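Local coordinates for UPF0201 protein MJ1564 (Methanocaldococcus jannaschii DSM 2661, PDB 2PZZ) that is of unknown function but belongs to an archaeal family whose fold resembles RNA-binding proteins, although RNA binding itself seems unlikely, at residues L57-Q61 / S62-A66; D115-K118 / I119-I123. All coordinates share one frame; numbering follows the deposited sequence.

Contact 1 (residues 57-66) comes first along the chain, where helix 52-60 turns into helix 64-73; contact 2 (residues 115-123) follows as the N-terminal boundary and body of helix 116-123. Their centres lie about 15 Å apart, yet the two touch. The guanidinium of Arg59 reaches the C-terminal end of helix 116-123, with Arg59 NH1 3.0 Å from Ile123 O in a probable hydrogen bond and Arg59 NH2 more weakly placed near Asp122 O. Beside it, Leu58 CD1 packs 3.7 Å from Ile123 CG2. The last helix of the chain is thus tied by polar and apolar contacts to the corner between two earlier helices, beside the antiparallel sheet.

Contact 1: residues L57-Q61 / S62-A66; sequences LLRSQ and SILDA
Leu58 O accepts from Ile63 N at 3.0 Å, with the donor in the carbonyl plane and an N-H...O angle of 159°. Alongside it, Ser62 N donates to Arg59 O at 2.8 Å, but this bond is more bent and its donor stands above the carbonyl plane, 66° out of it. These two bonds back into the last turn, together with the positive phi of Ser62, define a Schellman motif. One bond earlier in the series, Gln61 N still donates to Leu57 O in the helical manner.

The polar ends of Arg59, Ser60 and Gln61 find partners outside the two segments. Arg59 NH1 bonds to Lys55 O and also serves helix 116-123, Ser60 OG bonds to Glu56 O one turn back, and Gln61 OE1 takes the backbone N-H of Val94. Gln61 NE2 is hydrogen-bonded elsewhere in the structure. The amide of Gln61 lies beside Ile63, both side chains pointing the same way, with Gln61 NE2 only 3.1 Å from Ile63 CD1, a crowding too tight to be read in detail. Ile63 holds CG1 between its backbone N and carbonyl carbon (chi1 57°), which directs the branch back toward the preceding helix, where Ile63 CG1 sits 4.1 Å from Leu58 CD2.

Further along the chain, Leu64 CD2 meets Leu58 CB at 3.7 Å and rests over one face of the Arg59 guanidinium, 4.0 Å from Arg59 NH1. Ile63 is the N-cap residue of the next helix, so the exit from one helix and the entry to the other are only a residue apart. The corner joins helix 52-60 to helix 64-73: Leu57 and Gln61 face the loop at Val94 and Ala93, while Arg59 and Leu64 border Pro125 and Thr127 just beyond helix 116-123.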
ATOM      1  N   LEU A  57      14.698 -17.429   1.712  1.00 36.42           N
ATOM      2  CA  LEU A  57      13.464 -17.087   2.404  1.00 33.80           C
ATOM      3  C   LEU A  57      12.324 -18.045   2.111  1.00 34.32           C
ATOM      4  O   LEU A  57      11.547 -18.381   3.014  1.00 35.68           O
ATOM      5  CB  LEU A  57      13.058 -15.650   2.082  1.00 36.67           C
ATOM      6  CG  LEU A  57      14.097 -14.598   2.496  1.00 36.35           C
ATOM      7  CD1 LEU A  57      13.663 -13.238   2.016  1.00 33.43           C
ATOM      8  CD2 LEU A  57      14.276 -14.604   4.020  1.00 37.18           C
ATOM      9  N   LEU A  58      12.211 -18.503   0.868  1.00 31.53           N
ATOM     10  CA  LEU A  58      11.142 -19.446   0.540  1.00 29.53           C
ATOM     11  C   LEU A  58      11.365 -20.739   1.353  1.00 30.23           C
ATOM     12  O   LEU A  58      10.424 -21.325   1.873  1.00 30.10           O
ATOM     13  CB  LEU A  58      11.127 -19.765  -0.964  1.00 28.91           C
ATOM     14  CG  LEU A  58      10.954 -18.600  -1.965  1.00 26.94           C
ATOM     15  CD1 LEU A  58      11.055 -19.123  -3.381  1.00 24.59           C
ATOM     16  CD2 LEU A  58       9.627 -17.917  -1.756  1.00 27.21           C
ATOM     17  N   ARG A  59      12.612 -21.178   1.466  1.00 31.46           N
ATOM     18  CA  ARG A  59      12.904 -22.394   2.229  1.00 34.87           C
ATOM     19  C   ARG A  59      12.677 -22.124   3.716  1.00 36.80           C
ATOM     20  O   ARG A  59      11.944 -22.863   4.374  1.00 35.02           O
ATOM     21  CB  ARG A  59      14.341 -22.855   1.939  1.00 34.56           C
ATOM     22  CG  ARG A  59      14.472 -23.390   0.509  1.00 33.30           C
ATOM     23  CD  ARG A  59      15.891 -23.375  -0.020  1.00 33.57           C
ATOM     24  NE  ARG A  59      15.939 -23.945  -1.366  1.00 33.84           N
ATOM     25  CZ  ARG A  59      15.395 -23.382  -2.445  1.00 32.48           C
ATOM     26  NH1 ARG A  59      14.756 -22.218  -2.351  1.00 29.75           N
ATOM     27  NH2 ARG A  59      15.486 -23.987  -3.619  1.00 35.05           N
ATOM     28  N   SER A  60      13.271 -21.044   4.224  1.00 38.28           N
ATOM     29  CA  SER A  60      13.109 -20.654   5.632  1.00 41.58           C
ATOM     30  C   SER A  60      11.651 -20.548   6.082  1.00 41.31           C
ATOM     31  O   SER A  60      11.282 -21.053   7.142  1.00 43.47           O
ATOM     32  CB  SER A  60      13.781 -19.307   5.890  1.00 42.16           C
ATOM     33  OG  SER A  60      15.183 -19.409   5.791  1.00 49.35           O
ATOM     34  N   GLN A  61      10.826 -19.868   5.292  1.00 40.37           N
ATOM     35  CA  GLN A  61       9.420 -19.693   5.642  1.00 37.98           C
ATOM     36  C   GLN A  61       8.635 -20.939   5.288  1.00 37.86           C
ATOM     37  O   GLN A  61       7.440 -21.051   5.585  1.00 38.01           O
ATOM     38  CB  GLN A  61       8.835 -18.491   4.893  1.00 37.70           C
ATOM     39  CG  GLN A  61       9.624 -17.209   5.032  1.00 38.91           C
ATOM     40  CD  GLN A  61       8.986 -16.064   4.264  1.00 39.26           C
ATOM     41  OE1 GLN A  61       9.588 -15.007   4.077  1.00 36.88           O
ATOM     42  NE2 GLN A  61       7.756 -16.274   3.817  1.00 42.27           N
ATOM     43  N   SER A  62       9.308 -21.871   4.627  1.00 37.39           N
ATOM     44  CA  SER A  62       8.669 -23.112   4.225  1.00 38.67           C
ATOM     45  C   SER A  62       7.426 -22.860   3.354  1.00 37.18           C
ATOM     46  O   SER A  62       6.364 -23.441   3.594  1.00 36.53           O
ATOM     47  CB  SER A  62       8.287 -23.923   5.478  1.00 41.31           C
ATOM     48  OG  SER A  62       7.664 -25.151   5.141  1.00 45.85           O
ATOM     49  N   ILE A  63       7.559 -21.999   2.342  1.00 36.20           N
ATOM     50  CA  ILE A  63       6.440 -21.706   1.442  1.00 35.29           C
ATOM     51  C   ILE A  63       6.784 -22.016  -0.018  1.00 37.64           C
ATOM     52  O   ILE A  63       6.332 -21.333  -0.945  1.00 35.47           O
ATOM     53  CB  ILE A  63       5.986 -20.228   1.540  1.00 35.57           C
ATOM     54  CG1 ILE A  63       7.163 -19.300   1.233  1.00 31.97           C
ATOM     55  CG2 ILE A  63       5.392 -19.943   2.936  1.00 33.01           C
ATOM     56  CD1 ILE A  63       6.817 -17.838   1.315  1.00 31.70           C
ATOM     57  N   LEU A  64       7.591 -23.053  -0.211  1.00 37.75           N
ATOM     58  CA  LEU A  64       7.993 -23.475  -1.547  1.00 39.01           C
ATOM     59  C   LEU A  64       6.794 -23.837  -2.429  1.00 40.09           C
ATOM     60  O   LEU A  64       6.758 -23.513  -3.619  1.00 38.60           O
ATOM     61  CB  LEU A  64       8.920 -24.684  -1.441  1.00 36.17           C
ATOM     62  CG  LEU A  64      10.314 -24.411  -0.875  1.00 34.78           C
ATOM     63  CD1 LEU A  64      11.101 -25.706  -0.797  1.00 35.55           C
ATOM     64  CD2 LEU A  64      11.035 -23.424  -1.767  1.00 33.98           C
ATOM     65  N   ASP A  65       5.817 -24.512  -1.831  1.00 40.81           N
ATOM     66  CA  ASP A  65       4.632 -24.947  -2.555  1.00 43.44           C
ATOM     67  C   ASP A  65       3.861 -23.781  -3.134  1.00 43.93           C
ATOM     68  O   ASP A  65       3.342 -23.865  -4.250  1.00 43.88           O
ATOM     69  CB  ASP A  65       3.729 -25.765  -1.631  1.00 46.66           C
ATOM     70  CG  ASP A  65       3.777 -25.277  -0.191  1.00 52.84           C
ATOM     71  OD1 ASP A  65       4.875 -25.313   0.420  1.00 56.64           O
ATOM     72  OD2 ASP A  65       2.724 -24.857   0.333  1.00 53.90           O
ATOM     73  N   ALA A  66       3.786 -22.691  -2.376  1.00 41.31           N
ATOM     74  CA  ALA A  66       3.067 -21.512  -2.826  1.00 41.54           C
ATOM     75  C   ALA A  66       3.864 -20.813  -3.926  1.00 40.99           C
ATOM     76  O   ALA A  66       3.314 -20.425  -4.950  1.00 42.10           O
ATOM     77  CB  ALA A  66       2.833 -20.557  -1.656  1.00 40.02           C
TER

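Contact 2: residues D115-K118 / I119-I123; sequences DIMK and IIKDI
Apolar packing across one turn is carried by Ile116 and Ile120, with Ile116 CD1 3.6 Å from Ile120 CD1. Ile120 CG1 also rests against the Ile116 carbonyl oxygen. Ile120 reaches this position with CG1 beside its backbone N (chi1 -66°) and the chain extended beyond; it also touches Arg68 and Leu71 of helix 64-73 and Met75. Cutting Ile120 back to an alanine is likely to leave Ile116 CD1 without its mate and to open a gap facing Leu71 and Met75. On the next face, the CE methyl of selenomethionine Met117 lies 3.3 Å from Lys121 CE, closer than usual van der Waals contact and therefore of doubtful detail.

Backbone bonds run i to i+4: Ile119 N to Asp115 O at 3.1 Å, Ile120 N to Ile116 O, Lys121 N to Met117 O and Asp122 N to Lys118 O.

At the N-cap, Asp115 OD1 accepts from Met117 N at 3.2 Å, met from above the carboxylate plane.

The negative carboxylate at this helix start probably complements the helix dipole, while the Asp122 carboxylate pairs with Lys55 of helix 52-60: an amphipathic helix, charged outward and isoleucine-lined inward.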
ATOM      1  N   ASP A 115      16.712 -22.241 -19.325  1.00 43.64           N
ATOM      2  CA  ASP A 115      15.353 -22.746 -19.511  1.00 44.65           C
ATOM      3  C   ASP A 115      14.569 -22.154 -18.334  1.00 44.15           C
ATOM      4  O   ASP A 115      14.902 -22.410 -17.178  1.00 41.46           O
ATOM      5  CB  ASP A 115      15.337 -24.277 -19.433  1.00 47.23           C
ATOM      6  CG  ASP A 115      13.964 -24.869 -19.729  1.00 50.78           C
ATOM      7  OD1 ASP A 115      12.958 -24.136 -19.654  1.00 51.75           O
ATOM      8  OD2 ASP A 115      13.888 -26.081 -20.023  1.00 53.61           O
ATOM      9  N   ILE A 116      13.541 -21.362 -18.626  1.00 44.14           N
ATOM     10  CA  ILE A 116      12.754 -20.714 -17.579  1.00 43.99           C
ATOM     11  C   ILE A 116      12.138 -21.695 -16.572  1.00 45.39           C
ATOM     12  O   ILE A 116      12.058 -21.390 -15.384  1.00 43.82           O
ATOM     13  CB  ILE A 116      11.650 -19.803 -18.197  1.00 44.40           C
ATOM     14  CG1 ILE A 116      11.380 -18.615 -17.267  1.00 46.26           C
ATOM     15  CG2 ILE A 116      10.369 -20.603 -18.470  1.00 43.49           C
ATOM     16  CD1 ILE A 116      10.694 -18.960 -15.990  1.00 47.73           C
HETATM   17  N   MSE A 117      11.730 -22.874 -17.036  1.00 46.11           N
HETATM   18  CA  MSE A 117      11.142 -23.863 -16.138  1.00 48.07           C
HETATM   19  C   MSE A 117      12.181 -24.435 -15.185  1.00 46.54           C
HETATM   20  O   MSE A 117      11.849 -24.813 -14.064  1.00 46.78           O
HETATM   21  CB  MSE A 117      10.488 -25.008 -16.922  1.00 52.62           C
HETATM   22  CG  MSE A 117       8.970 -25.075 -16.770  1.00 60.80           C
HETATM   23 SE   MSE A 117       8.361 -25.335 -14.932  1.00 68.57          SE
HETATM   24  CE  MSE A 117       8.112 -27.250 -14.967  1.00 66.34           C
ATOM     25  N   LYS A 118      13.436 -24.510 -15.629  1.00 45.26           N
ATOM     26  CA  LYS A 118      14.495 -25.027 -14.773  1.00 43.58           C
ATOM     27  C   LYS A 118      14.819 -23.995 -13.709  1.00 41.85           C
ATOM     28  O   LYS A 118      15.182 -24.344 -12.587  1.00 39.61           O
ATOM     29  CB  LYS A 118      15.752 -25.356 -15.582  1.00 47.48           C
ATOM     30  CG  LYS A 118      15.709 -26.734 -16.237  1.00 52.31           C
ATOM     31  CD  LYS A 118      17.042 -27.095 -16.880  1.00 56.78           C
ATOM     32  CE  LYS A 118      17.011 -28.506 -17.456  1.00 59.33           C
ATOM     33  NZ  LYS A 118      18.356 -28.944 -17.932  1.00 63.40           N
ATOM     34  N   ILE A 119      14.686 -22.720 -14.072  1.00 40.42           N
ATOM     35  CA  ILE A 119      14.942 -21.623 -13.143  1.00 40.69           C
ATOM     36  C   ILE A 119      13.934 -21.755 -12.004  1.00 41.31           C
ATOM     37  O   ILE A 119      14.283 -21.657 -10.820  1.00 39.74           O
ATOM     38  CB  ILE A 119      14.714 -20.247 -13.824  1.00 43.15           C
ATOM     39  CG1 ILE A 119      15.754 -20.020 -14.926  1.00 43.84           C
ATOM     40  CG2 ILE A 119      14.755 -19.125 -12.783  1.00 40.55           C
ATOM     41  CD1 ILE A 119      17.138 -19.815 -14.408  1.00 42.37           C
ATOM     42  N   ILE A 120      12.680 -21.995 -12.384  1.00 39.64           N
ATOM     43  CA  ILE A 120      11.597 -22.121 -11.420  1.00 40.11           C
ATOM     44  C   ILE A 120      11.725 -23.334 -10.513  1.00 40.14           C
ATOM     45  O   ILE A 120      11.455 -23.241  -9.319  1.00 39.23           O
ATOM     46  CB  ILE A 120      10.229 -22.149 -12.134  1.00 38.55           C
ATOM     47  CG1 ILE A 120       9.978 -20.794 -12.802  1.00 38.08           C
ATOM     48  CG2 ILE A 120       9.121 -22.459 -11.133  1.00 37.03           C
ATOM     49  CD1 ILE A 120       8.653 -20.698 -13.541  1.00 39.25           C
ATOM     50  N   LYS A 121      12.122 -24.470 -11.077  1.00 39.97           N
ATOM     51  CA  LYS A 121      12.293 -25.685 -10.283  1.00 42.26           C
ATOM     52  C   LYS A 121      13.432 -25.476  -9.295  1.00 41.82           C
ATOM     53  O   LYS A 121      13.407 -25.970  -8.172  1.00 42.68           O
ATOM     54  CB  LYS A 121      12.610 -26.881 -11.194  1.00 41.93           C
ATOM     55  CG  LYS A 121      11.393 -27.425 -11.940  1.00 43.10           C
ATOM     56  CD  LYS A 121      11.770 -28.513 -12.950  1.00 39.96           C
ATOM     57  CE  LYS A 121      10.519 -29.081 -13.636  1.00 42.72           C
ATOM     58  NZ  LYS A 121      10.801 -29.914 -14.857  1.00 42.09           N
ATOM     59  N   ASP A 122      14.427 -24.725  -9.738  1.00 41.88           N
ATOM     60  CA  ASP A 122      15.599 -24.421  -8.939  1.00 42.72           C
ATOM     61  C   ASP A 122      15.258 -23.470  -7.790  1.00 42.23           C
ATOM     62  O   ASP A 122      15.771 -23.617  -6.676  1.00 40.76           O
ATOM     63  CB  ASP A 122      16.658 -23.801  -9.850  1.00 46.47           C
ATOM     64  CG  ASP A 122      17.954 -23.532  -9.138  1.00 50.30           C
ATOM     65  OD1 ASP A 122      18.017 -22.557  -8.366  1.00 53.08           O
ATOM     66  OD2 ASP A 122      18.915 -24.301  -9.350  1.00 55.92           O
ATOM     67  N   ILE A 123      14.387 -22.500  -8.064  1.00 39.62           N
ATOM     68  CA  ILE A 123      13.988 -21.525  -7.058  1.00 38.56           C
ATOM     69  C   ILE A 123      12.990 -22.103  -6.059  1.00 38.70           C
ATOM     70  O   ILE A 123      13.187 -21.996  -4.845  1.00 37.50           O
ATOM     71  CB  ILE A 123      13.369 -20.273  -7.712  1.00 38.71           C
ATOM     72  CG1 ILE A 123      14.440 -19.547  -8.534  1.00 39.74           C
ATOM     73  CG2 ILE A 123      12.806 -19.330  -6.640  1.00 36.15           C
ATOM     74  CD1 ILE A 123      13.928 -18.299  -9.274  1.00 36.01           C
TER